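Local coordinates for proteinase K (Serratia sp., PDB 2B6N), which probably hydrolyses peptide bonds in proteins as a calcium-binding, subtilase-family serine endopeptidase, the crystallised chain being its peptidase domain, at residues F36-G41 with V96-C101; G50-S55 with A88-V93; G73-G78 with S208-S213; G109-I114 with Q137-A142; A127-G132 with I151-A156. All blocks are in the same frame, centred on the assembly; numbering follows the deposited sequence.

Contact 1 (F36-G41 with V96-C101)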
# COMPACT_ATOMS: atom_id res chain seq x y z
N PHE A 36 5.97 5.92 -3.69
CA PHE A 36 5.13 7.11 -3.84
C PHE A 36 3.76 6.87 -3.17
O PHE A 36 3.04 5.94 -3.51
CB PHE A 36 4.98 7.44 -5.32
CG PHE A 36 6.27 7.88 -5.96
CD1 PHE A 36 7.13 6.96 -6.57
CD2 PHE A 36 6.64 9.22 -5.92
CE1 PHE A 36 8.35 7.37 -7.15
CE2 PHE A 36 7.85 9.65 -6.50
CZ PHE A 36 8.71 8.74 -7.11
N VAL A 37 3.43 7.71 -2.19
CA VAL A 37 2.22 7.52 -1.42
C VAL A 37 1.19 8.53 -1.89
O VAL A 37 1.29 9.72 -1.57
CB VAL A 37 2.49 7.65 0.09
CG1 VAL A 37 1.19 7.42 0.89
CG2 VAL A 37 3.58 6.64 0.51
N ILE A 38 0.24 8.07 -2.70
CA ILE A 38 -0.78 8.96 -3.30
C ILE A 38 -1.98 8.96 -2.36
O ILE A 38 -2.70 7.97 -2.30
CB ILE A 38 -1.18 8.48 -4.73
CG1 ILE A 38 0.07 8.35 -5.62
CG2 ILE A 38 -2.25 9.45 -5.34
CD1 ILE A 38 -0.16 7.64 -6.99
N ASP A 39 -2.16 10.03 -1.60
CA ASP A 39 -3.01 9.95 -0.41
C ASP A 39 -3.23 11.36 0.15
O ASP A 39 -3.22 12.36 -0.61
CB ASP A 39 -2.31 9.03 0.63
CG ASP A 39 -3.29 8.27 1.50
OD1 ASP A 39 -4.02 8.93 2.30
OD2 ASP A 39 -3.29 7.01 1.42
N THR A 40 -3.43 11.46 1.46
CA THR A 40 -3.73 12.73 2.12
C THR A 40 -2.48 13.56 2.42
O THR A 40 -2.58 14.62 3.04
CB THR A 40 -4.50 12.53 3.45
OG1 THR A 40 -3.68 11.81 4.38
CG2 THR A 40 -5.83 11.81 3.23
N GLY A 41 -1.31 13.08 1.99
CA GLY A 41 -0.03 13.69 2.30
C GLY A 41 0.70 12.82 3.31
O GLY A 41 0.17 11.79 3.72
N VAL A 96 2.54 12.25 -2.30
CA VAL A 96 1.81 12.87 -3.42
C VAL A 96 0.40 13.11 -2.90
O VAL A 96 -0.39 12.18 -2.77
CB VAL A 96 1.82 11.97 -4.68
CG1 VAL A 96 1.15 12.67 -5.86
CG2 VAL A 96 3.27 11.65 -5.05
N ARG A 97 0.11 14.36 -2.53
CA ARG A 97 -1.16 14.67 -1.86
C ARG A 97 -2.28 14.95 -2.85
O ARG A 97 -2.27 15.97 -3.59
CB ARG A 97 -0.98 15.81 -0.83
CG ARG A 97 -2.29 16.26 -0.19
CD ARG A 97 -2.05 17.27 0.93
NE ARG A 97 -3.28 17.59 1.66
CZ ARG A 97 -3.80 18.82 1.82
NH1 ARG A 97 -3.20 19.89 1.31
NH2 ARG A 97 -4.92 18.96 2.51
N VAL A 98 -3.27 14.05 -2.87
CA VAL A 98 -4.41 14.18 -3.77
C VAL A 98 -5.74 14.18 -3.00
O VAL A 98 -6.82 14.29 -3.61
CB VAL A 98 -4.43 13.10 -4.88
CG1 VAL A 98 -3.15 13.16 -5.70
CG2 VAL A 98 -4.64 11.69 -4.30
N LEU A 99 -5.63 14.04 -1.68
CA LEU A 99 -6.82 13.98 -0.83
C LEU A 99 -6.68 15.06 0.21
O LEU A 99 -5.58 15.29 0.72
CB LEU A 99 -6.93 12.61 -0.15
CG LEU A 99 -7.04 11.38 -1.06
CD1 LEU A 99 -7.25 10.12 -0.22
CD2 LEU A 99 -8.18 11.57 -2.07
N ASN A 100 -7.80 15.74 0.51
CA ASN A 100 -7.79 16.90 1.41
C ASN A 100 -7.77 16.54 2.93
O ASN A 100 -7.62 15.36 3.30
CB ASN A 100 -8.94 17.88 1.05
CG ASN A 100 -10.31 17.27 1.23
OD1 ASN A 100 -10.52 16.39 2.07
ND2 ASN A 100 -11.28 17.76 0.45
N CYS A 101 -7.90 17.55 3.79
CA CYS A 101 -7.83 17.33 5.24
C CYS A 101 -8.94 16.40 5.75
O CYS A 101 -8.79 15.76 6.80
CB CYS A 101 -7.84 18.67 6.00
SG CYS A 101 -6.37 19.76 5.71
O HOH W 1 -4.72 15.96 3.82
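R97 has its CG turned opposite the backbone N (chi1 175°) and stays extended to NE, a course that lays its methylene carbons along T40 and G41; CD ends 3.4 Å from T40 O. In I38 it is CG2 that stands opposite the backbone N, beside the carbonyl carbon, and this places it against V98. The resulting pair, I38 CG2 to V98 CG2 at 3.4 Å, is tighter than ordinary van der Waals contact, whereas I38 and V96 lie side by side on the same sheet face without strain. The frame is the parallel pairing of strands 34-39 and 92-97: V96 N donates to V37 O, and D39 N to V96 O at 3.0 Å. At the last residue of strand 34-39, D39 O accepts two bonds from just beyond strand 92-97, one from V98 N at 2.8 Å almost head-on and one from L99 N at 3.1 Å from above the carbonyl plane. T40 CG2 meanwhile rests on L99 CB at 3.6 Å. R97 NE reaches T40 O only weakly, and water 1 bridges the two, giving a proton to T40 O (2.6 Å) and accepting from NE; R97 NH1 is committed to D58 and D61. D39, the predicted charge-relay aspartate, receives T40 N on the anti lone pair of OD1, the oxygen that also bonds H72 ND1. With D39 N, O and OD1 all held, the bonding is consistent with a carboxylate positioned from the backbone beside H72.

Contact 2 (G50-S55 with A88-V93)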
# COMPACT_ATOMS: atom_id res chain seq x y z
N GLY A 50 12.72 8.75 9.77
CA GLY A 50 14.14 9.04 9.95
C GLY A 50 14.74 9.80 8.78
O GLY A 50 15.87 9.52 8.36
N GLY A 51 14.02 10.78 8.24
CA GLY A 51 14.58 11.55 7.12
C GLY A 51 14.27 11.00 5.73
O GLY A 51 14.49 11.70 4.74
N ARG A 52 13.76 9.77 5.64
CA ARG A 52 13.52 9.15 4.32
C ARG A 52 12.24 9.63 3.63
O ARG A 52 11.99 9.26 2.48
CB ARG A 52 13.52 7.62 4.42
CG ARG A 52 14.85 7.04 4.86
CD ARG A 52 14.73 5.55 5.19
NE ARG A 52 14.01 5.31 6.45
CZ ARG A 52 12.82 4.70 6.54
NH1 ARG A 52 12.21 4.25 5.45
NH2 ARG A 52 12.25 4.54 7.73
N ALA A 53 11.42 10.43 4.31
CA ALA A 53 10.19 10.93 3.71
C ALA A 53 10.33 12.38 3.27
O ALA A 53 10.84 13.23 4.02
CB ALA A 53 9.00 10.81 4.67
N SER A 54 9.85 12.65 2.07
CA SER A 54 9.84 14.01 1.54
C SER A 54 8.59 14.25 0.71
O SER A 54 7.87 13.30 0.35
CB SER A 54 11.12 14.28 0.73
OG SER A 54 11.18 13.45 -0.42
N SER A 55 8.32 15.51 0.40
CA SER A 55 7.15 15.85 -0.42
C SER A 55 7.41 15.73 -1.91
O SER A 55 8.47 16.14 -2.41
CB SER A 55 6.66 17.26 -0.10
OG SER A 55 6.25 17.36 1.24
N ALA A 88 9.35 -2.17 4.72
CA ALA A 88 10.61 -1.89 4.02
C ALA A 88 11.29 -0.71 4.71
O ALA A 88 11.07 0.45 4.36
CB ALA A 88 10.33 -1.57 2.55
N LYS A 89 12.11 -1.03 5.69
CA LYS A 89 12.55 -0.08 6.70
C LYS A 89 13.61 0.93 6.24
O LYS A 89 13.99 1.82 7.02
CB LYS A 89 12.99 -0.83 7.96
CG LYS A 89 11.86 -1.73 8.53
CD LYS A 89 12.27 -2.42 9.81
CE LYS A 89 11.16 -3.33 10.32
NZ LYS A 89 9.94 -2.61 10.83
N ASN A 90 14.07 0.81 5.00
CA ASN A 90 15.01 1.80 4.45
C ASN A 90 14.57 2.37 3.10
O ASN A 90 15.38 2.97 2.36
CB ASN A 90 16.43 1.22 4.34
CG ASN A 90 17.49 2.30 4.23
OD1 ASN A 90 18.43 2.19 3.42
ND2 ASN A 90 17.36 3.34 5.04
N VAL A 91 13.29 2.19 2.77
CA VAL A 91 12.75 2.72 1.52
C VAL A 91 12.68 4.25 1.56
O VAL A 91 12.52 4.84 2.64
CB VAL A 91 11.34 2.13 1.20
CG1 VAL A 91 10.25 2.77 2.06
CG2 VAL A 91 11.01 2.23 -0.29
N ASN A 92 12.82 4.90 0.41
CA ASN A 92 12.49 6.32 0.30
C ASN A 92 10.99 6.50 0.13
O ASN A 92 10.35 5.73 -0.58
CB ASN A 92 13.25 6.95 -0.86
CG ASN A 92 14.72 6.74 -0.73
OD1 ASN A 92 15.33 7.20 0.23
ND2 ASN A 92 15.31 5.98 -1.67
N VAL A 93 10.43 7.50 0.81
CA VAL A 93 9.00 7.76 0.82
C VAL A 93 8.77 9.14 0.24
O VAL A 93 9.39 10.11 0.67
CB VAL A 93 8.41 7.69 2.26
CG1 VAL A 93 6.90 8.11 2.26
CG2 VAL A 93 8.57 6.29 2.84
O HOH W 2 12.12 10.94 0.10
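R52-S54 and N92-V93 run parallel, A53 pairing with V93 at 4.5 Å between CA atoms, with V93 N donating to R52 O and S54 N to V93 O. This is where the two strands of the beta-alpha-beta unit 53-58, 72-81, 92-97 start side by side; its crossover is left-handed, the unusual hand known from subtilases. On the face shared by A53 and V93 the two CB atoms stand 4.0 Å apart.

The long side chain here is R52, which crosses to the type I turn A88-V91. Its chain bends at chi3 (-73°), bringing the guanidinium against the turn. NH1 donates to V91 O at 2.9 Å, in the guanidinium plane and on a lone pair in the carbonyl plane. K89 O instead sits over one face of the group, 3.1 Å from CZ; its angles to NH1 and NH2 are too poor for bonds, and the approach is consistent with electrostatic attraction to the cation. NH2 has its own acceptor in G81 O. Nearer the backbone, R52 CD meets N90 ND2 at 3.4 Å, with the side chains at about a right angle and the amide and guanidinium planes 42° apart; N90 OD1 is taken by S31. Near the start of both strands, water 2 donates to V93 O at 2.9 Å and lies 2.7 Å from S54 OG, hydrogen-bonded to both.

Contact 3 (G73-G78 with S208-S213)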
# COMPACT_ATOMS: atom_id res chain seq x y z
N GLY A 73 -2.63 9.30 5.13
CA GLY A 73 -1.42 9.09 4.34
C GLY A 73 -0.19 8.78 5.16
O GLY A 73 0.68 8.02 4.73
N THR A 74 -0.08 9.39 6.34
CA THR A 74 1.01 9.11 7.26
C THR A 74 0.98 7.64 7.76
O THR A 74 2.01 7.01 7.94
CB THR A 74 0.96 10.09 8.45
OG1 THR A 74 1.10 11.43 7.94
CG2 THR A 74 2.09 9.81 9.46
N HIS A 75 -0.23 7.14 8.00
CA HIS A 75 -0.44 5.79 8.50
C HIS A 75 -0.05 4.82 7.39
O HIS A 75 0.71 3.89 7.59
CB HIS A 75 -1.89 5.63 8.92
CG HIS A 75 -2.18 4.40 9.71
ND1 HIS A 75 -2.47 3.18 9.13
CD2 HIS A 75 -2.24 4.19 11.05
CE1 HIS A 75 -2.67 2.28 10.07
NE2 HIS A 75 -2.54 2.87 11.25
N VAL A 76 -0.55 5.10 6.19
CA VAL A 76 -0.26 4.26 5.02
C VAL A 76 1.24 4.24 4.76
O VAL A 76 1.83 3.17 4.60
CB VAL A 76 -1.07 4.74 3.78
CG1 VAL A 76 -0.59 4.06 2.49
CG2 VAL A 76 -2.56 4.48 3.98
N ALA A 77 1.87 5.42 4.79
CA ALA A 77 3.31 5.55 4.57
C ALA A 77 4.12 4.80 5.63
O ALA A 77 5.13 4.15 5.31
CB ALA A 77 3.71 7.03 4.53
N GLY A 78 3.70 4.85 6.89
CA GLY A 78 4.43 4.12 7.94
C GLY A 78 4.35 2.60 7.74
O GLY A 78 5.27 1.88 8.04
N SER A 208 0.18 1.94 12.97
CA SER A 208 1.20 2.65 12.19
C SER A 208 1.30 4.10 12.69
O SER A 208 0.65 4.47 13.67
CB SER A 208 0.87 2.61 10.69
OG SER A 208 1.96 3.06 9.91
N SER A 209 2.11 4.91 12.01
CA SER A 209 2.31 6.31 12.34
C SER A 209 1.05 7.14 12.09
O SER A 209 0.16 6.72 11.35
CB SER A 209 3.49 6.85 11.51
OG SER A 209 3.44 6.26 10.23
N TRP A 210 0.96 8.31 12.71
CA TRP A 210 -0.19 9.20 12.58
C TRP A 210 0.33 10.64 12.62
O TRP A 210 1.42 10.89 13.11
CB TRP A 210 -1.18 8.97 13.73
CG TRP A 210 -2.57 9.59 13.56
CD1 TRP A 210 -3.15 10.57 14.32
CD2 TRP A 210 -3.54 9.23 12.57
NE1 TRP A 210 -4.43 10.85 13.86
CE2 TRP A 210 -4.69 10.03 12.79
CE3 TRP A 210 -3.55 8.29 11.52
CZ2 TRP A 210 -5.84 9.93 11.99
CZ3 TRP A 210 -4.70 8.18 10.73
CH2 TRP A 210 -5.83 9.01 10.98
N TYR A 211 -0.48 11.57 12.10
CA TYR A 211 -0.01 12.92 11.80
C TYR A 211 0.02 13.91 12.97
O TYR A 211 0.57 14.99 12.85
CB TYR A 211 -0.86 13.51 10.65
CG TYR A 211 -2.15 14.17 11.12
CD1 TYR A 211 -2.32 15.56 11.02
CD2 TYR A 211 -3.20 13.42 11.66
CE1 TYR A 211 -3.51 16.18 11.48
CE2 TYR A 211 -4.38 14.03 12.11
CZ TYR A 211 -4.53 15.40 12.00
OH TYR A 211 -5.70 15.99 12.44
N THR A 212 -0.56 13.53 14.12
CA THR A 212 -0.78 14.50 15.21
C THR A 212 0.50 14.91 15.97
O THR A 212 0.54 15.99 16.58
CB THR A 212 -1.87 14.01 16.18
OG1 THR A 212 -1.52 12.71 16.65
CG2 THR A 212 -3.23 13.96 15.50
N SER A 213 1.55 14.08 15.91
CA SER A 213 2.89 14.43 16.42
C SER A 213 3.95 13.53 15.78
O SER A 213 3.61 12.54 15.09
CB SER A 213 2.96 14.30 17.95
OG SER A 213 3.25 12.96 18.34
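H75 CB lies 3.4 Å from S209 O and 4.1 Å from W210 CE3, which meets it with the edge of the indole. Beyond CB the imidazole, directed opposite the backbone N (chi1 -168°), lies flat on S208: S208 CB sits over the ring centre, 3.4 Å from the H75 centroid and 8° off the normal, a CH-pi contact that CG, ND1 and CE1 all share. CD2 comes within 3.5 Å of S209 O, and at the tip NE2 is hydrogen-bonded to N218 O on the partner strand. Helix 72-81 of the subtilase fold, which begins at the predicted charge-relay residue H72, is thereby docked against the antiparallel hairpin of strands 206-209 and 217-220. Two serine hydroxyls add to the docking by reaching helix carbonyls. S208 OG donates to H75 O at 2.8 Å, in the carbonyl plane and on a lone pair. S209 OG donates to T74 O, also at 2.8 Å, but from above the plane, while the helical donor G78 N comes to the same oxygen from the other face. G78, without a side chain, lets S209 OG come within 3.3 Å of its CA. T74 CG2 packs on the backbone of W210, while T74 OG1 turns to D68.

Contact 4 (G109-I114 with Q137-A142)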
# COMPACT_ATOMS: atom_id res chain seq x y z
N GLY A 109 -7.83 15.47 -9.64
CA GLY A 109 -6.65 15.63 -8.78
C GLY A 109 -5.93 14.30 -8.58
O GLY A 109 -4.69 14.24 -8.56
N VAL A 110 -6.70 13.22 -8.45
CA VAL A 110 -6.10 11.89 -8.29
C VAL A 110 -5.32 11.53 -9.55
O VAL A 110 -4.19 11.03 -9.46
CB VAL A 110 -7.16 10.81 -8.00
CG1 VAL A 110 -6.54 9.39 -8.10
CG2 VAL A 110 -7.80 11.05 -6.63
N ILE A 111 -5.93 11.77 -10.71
CA ILE A 111 -5.26 11.56 -12.00
C ILE A 111 -3.99 12.42 -12.14
O ILE A 111 -2.94 11.94 -12.61
CB ILE A 111 -6.24 11.75 -13.20
CG1 ILE A 111 -7.26 10.59 -13.25
CG2 ILE A 111 -5.46 11.90 -14.52
CD1 ILE A 111 -8.43 10.84 -14.16
N ALA A 112 -4.08 13.69 -11.73
CA ALA A 112 -2.89 14.55 -11.68
C ALA A 112 -1.76 13.91 -10.87
O ALA A 112 -0.61 13.93 -11.30
CB ALA A 112 -3.24 15.97 -11.14
N GLY A 113 -2.08 13.34 -9.71
CA GLY A 113 -1.08 12.66 -8.86
C GLY A 113 -0.47 11.41 -9.50
O GLY A 113 0.74 11.16 -9.40
N ILE A 114 -1.32 10.62 -10.15
CA ILE A 114 -0.85 9.42 -10.87
C ILE A 114 0.15 9.86 -11.95
O ILE A 114 1.25 9.30 -12.05
CB ILE A 114 -2.02 8.66 -11.53
CG1 ILE A 114 -2.98 8.10 -10.47
CG2 ILE A 114 -1.49 7.52 -12.41
CD1 ILE A 114 -4.37 7.71 -11.01
N GLN A 137 -12.89 5.00 -16.35
CA GLN A 137 -11.88 4.58 -17.34
C GLN A 137 -10.72 5.59 -17.38
O GLN A 137 -9.59 5.21 -17.61
CB GLN A 137 -12.50 4.40 -18.72
CG GLN A 137 -11.53 3.79 -19.73
CD GLN A 137 -11.09 2.40 -19.35
OE1 GLN A 137 -11.90 1.59 -18.88
NE2 GLN A 137 -9.80 2.11 -19.51
N ALA A 138 -11.02 6.87 -17.17
CA ALA A 138 -9.98 7.92 -17.13
C ALA A 138 -8.95 7.63 -16.04
O ALA A 138 -7.72 7.73 -16.27
CB ALA A 138 -10.62 9.32 -16.94
N THR A 139 -9.44 7.26 -14.85
CA THR A 139 -8.56 6.89 -13.75
C THR A 139 -7.76 5.62 -14.08
O THR A 139 -6.55 5.56 -13.87
CB THR A 139 -9.33 6.70 -12.43
OG1 THR A 139 -10.03 7.91 -12.11
CG2 THR A 139 -8.34 6.37 -11.28
N ASP A 140 -8.46 4.60 -14.58
CA ASP A 140 -7.82 3.35 -14.97
C ASP A 140 -6.72 3.55 -16.03
O ASP A 140 -5.64 2.95 -15.95
CB ASP A 140 -8.86 2.35 -15.49
CG ASP A 140 -9.97 2.05 -14.48
OD1 ASP A 140 -9.78 2.28 -13.27
OD2 ASP A 140 -11.02 1.56 -14.93
N ASP A 141 -7.00 4.40 -17.02
CA ASP A 141 -6.02 4.70 -18.07
C ASP A 141 -4.76 5.32 -17.49
O ASP A 141 -3.64 5.01 -17.94
CB ASP A 141 -6.59 5.67 -19.10
CG ASP A 141 -7.59 5.02 -20.04
OD1 ASP A 141 -7.68 3.77 -20.11
OD2 ASP A 141 -8.30 5.81 -20.70
N ALA A 142 -4.94 6.25 -16.55
CA ALA A 142 -3.79 6.92 -15.96
C ALA A 142 -2.93 5.91 -15.20
O ALA A 142 -1.70 5.96 -15.28
CB ALA A 142 -4.20 8.10 -15.07
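I111 and I114 carry the apolar packing, one helical turn apart and both directed at helix 137-148. I111 spreads two branches: CD1 reaches A138 CB at 3.9 Å and T139 N at 3.8 Å, while CG2 meets A142 CB at 4.0 Å. The torsion directs the two branches, with CG1 turned opposite the carbonyl carbon (chi1 -70°) and CG2 opposite the backbone N. I114 has the same arrangement; its CG2 touches A142 CB at 3.8 Å and its CD1 approaches T139 CG2 at 4.2 Å. A142 CB thus touches the CG2 branches of both isoleucines.

The backbone geometry fits this pattern. The axes of segments 109-114 and 137-142 run nearly parallel, 10° apart, and pass within 9.6 Å. In the alpha/beta fold of subtilases, helix 107-120 leads into strand 125-129, and helix 137-148 then connects that strand to 152-156. The two helices are therefore successive crossover helices packed side by side on one face of the parallel sheet. V110 and I114 both rest on M129 of strand 125-129, and I114 also extends to V143 and A146 further along the second helix.

Contacts between carbon and polar atoms form a second group. I114 CG2 comes to 3.3 Å from A142 O, a close approach of methyl to carbonyl. The I111 side chain crosses that of T139 at a slant, CD1 lying close to T139 OG1; this hydroxyl is hydrogen-bonded to S136 OG, so the isoleucine meets a group already engaged at the start of its helix.

Contact 5 (A127-G132 with I151-A156)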
# COMPACT_ATOMS: atom_id res chain seq x y z
N ALA A 127 4.19 2.72 -6.37
CA ALA A 127 3.22 3.75 -5.97
C ALA A 127 2.08 3.04 -5.26
O ALA A 127 1.64 1.98 -5.70
CB ALA A 127 2.70 4.53 -7.17
N ASN A 128 1.60 3.64 -4.17
CA ASN A 128 0.46 3.10 -3.43
C ASN A 128 -0.73 4.03 -3.52
O ASN A 128 -0.59 5.24 -3.30
CB ASN A 128 0.83 2.93 -1.95
CG ASN A 128 -0.29 2.30 -1.14
OD1 ASN A 128 -1.12 3.00 -0.52
ND2 ASN A 128 -0.34 0.98 -1.18
N MET A 129 -1.90 3.46 -3.83
CA MET A 129 -3.15 4.21 -3.85
C MET A 129 -4.17 3.60 -2.90
O MET A 129 -4.97 2.75 -3.31
CB MET A 129 -3.72 4.25 -5.27
CG MET A 129 -2.80 4.96 -6.27
SD MET A 129 -3.60 5.12 -7.90
CE MET A 129 -4.85 6.34 -7.56
N SER A 130 -4.14 4.04 -1.64
CA SER A 130 -5.16 3.67 -0.65
C SER A 130 -6.37 4.62 -0.73
O SER A 130 -6.63 5.42 0.17
CB SER A 130 -4.55 3.68 0.77
OG SER A 130 -3.66 2.58 0.91
N LEU A 131 -7.11 4.50 -1.83
CA LEU A 131 -8.23 5.38 -2.15
C LEU A 131 -8.95 4.74 -3.32
O LEU A 131 -8.39 3.90 -4.05
CB LEU A 131 -7.73 6.79 -2.54
CG LEU A 131 -6.86 6.92 -3.79
CD1 LEU A 131 -7.70 7.01 -5.09
CD2 LEU A 131 -5.97 8.14 -3.64
N GLY A 132 -10.21 5.12 -3.51
CA GLY A 132 -11.00 4.55 -4.58
C GLY A 132 -12.33 5.27 -4.69
O GLY A 132 -12.69 6.10 -3.82
N ILE A 151 6.39 1.83 -13.39
CA ILE A 151 6.16 1.97 -11.95
C ILE A 151 5.09 0.98 -11.52
O ILE A 151 3.99 0.98 -12.06
CB ILE A 151 5.74 3.42 -11.55
CG1 ILE A 151 6.85 4.43 -11.90
CG2 ILE A 151 5.41 3.51 -10.06
CD1 ILE A 151 6.51 5.32 -13.10
N THR A 152 5.43 0.13 -10.55
CA THR A 152 4.48 -0.81 -10.00
C THR A 152 3.44 -0.03 -9.19
O THR A 152 3.82 0.70 -8.27
CB THR A 152 5.21 -1.84 -9.09
OG1 THR A 152 6.16 -2.58 -9.88
CG2 THR A 152 4.24 -2.80 -8.40
N PHE A 153 2.16 -0.18 -9.54
CA PHE A 153 1.06 0.41 -8.76
C PHE A 153 0.31 -0.62 -7.93
O PHE A 153 -0.10 -1.68 -8.43
CB PHE A 153 0.06 1.14 -9.68
CG PHE A 153 0.40 2.56 -9.90
CD1 PHE A 153 1.53 2.92 -10.60
CD2 PHE A 153 -0.43 3.55 -9.40
CE1 PHE A 153 1.85 4.24 -10.80
CE2 PHE A 153 -0.12 4.89 -9.60
CZ PHE A 153 1.02 5.24 -10.29
N VAL A 154 0.09 -0.27 -6.67
CA VAL A 154 -0.58 -1.14 -5.70
C VAL A 154 -1.73 -0.31 -5.13
O VAL A 154 -1.52 0.83 -4.71
CB VAL A 154 0.38 -1.56 -4.56
CG1 VAL A 154 -0.35 -2.52 -3.59
CG2 VAL A 154 1.64 -2.25 -5.12
N VAL A 155 -2.94 -0.88 -5.12
CA VAL A 155 -4.16 -0.13 -4.79
C VAL A 155 -5.10 -0.92 -3.88
O VAL A 155 -5.12 -2.16 -3.91
CB VAL A 155 -4.95 0.38 -6.06
CG1 VAL A 155 -3.99 1.00 -7.07
CG2 VAL A 155 -5.77 -0.75 -6.74
N ALA A 156 -5.87 -0.20 -3.07
CA ALA A 156 -6.85 -0.82 -2.17
C ALA A 156 -8.04 -1.33 -2.98
O ALA A 156 -8.49 -0.67 -3.94
CB ALA A 156 -7.30 0.17 -1.11
O HOH W 3 -8.52 1.57 -5.28
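A127-M129 and F153-V155 pair in the middle of the parallel subtilase sheet, and the first strand runs on into S130-L131-G132, a segment that in relatives such as subtilisin lines the S1 substrate pocket. Side chains on one face meet around the F153 ring. A127 CB stands over its centre, 3.6 Å from the centroid and 10° off the normal, a CH-pi contact. M129 comes instead to the edge: its SD is 3.8 Å from F153 CD2 and close to the ring plane, a Met-aromatic contact. Nearer the backbone, M129 CB packs on V155 CG1 at 3.7 Å. The bend of M129 at chi3 (71°) turns CE toward helix 107-120. F153 in turn packs against V143 and A146, so this face forms the core between sheet and crossover helices.

The strands are joined by a regular ladder: A127 N to T152 O, V154 N to A127 O, M129 N to V154 O (2.8 Å) and a longer A156 N to M129 O (3.1 Å), with the strand axes twisted by 18°. Beyond it S130 is the centre of an inverse gamma turn, and its OG is hydrogen-bonded to the carbonyl of S224, the predicted nucleophile, with N128 OD1 also within reach of the same proton. A156 CB packs against S130 CA at 4.1 Å. Water 3 donates to L131 O and to A156 O, each at 2.6 Å, linking the two segments where they leave the sheet.

Contacts 1, 2 and 5 share one parallel sheet. Strand 92-97 serves contacts 1 and 2, whose centres lie 16 Å apart, and strand 34-39 joins contact 5 through F36 O to N128 N (2.8 Å) and I38 N to N128 O (3.0 Å). Contact 4 covers one face, I114 CG2 reaching F153 CZ at 4.0 Å; contact 3 covers the other, V76 CG1 approaching N128 OD1. The predicted charge relay lies among contacts 1, 3 and 5: the D39 side chain is about 3 Å from that of H72, and the S130 side chain is about 4 Å from those of D39 and S224. The calcium ion lies about 11 Å from the K89 side chain of contact 2.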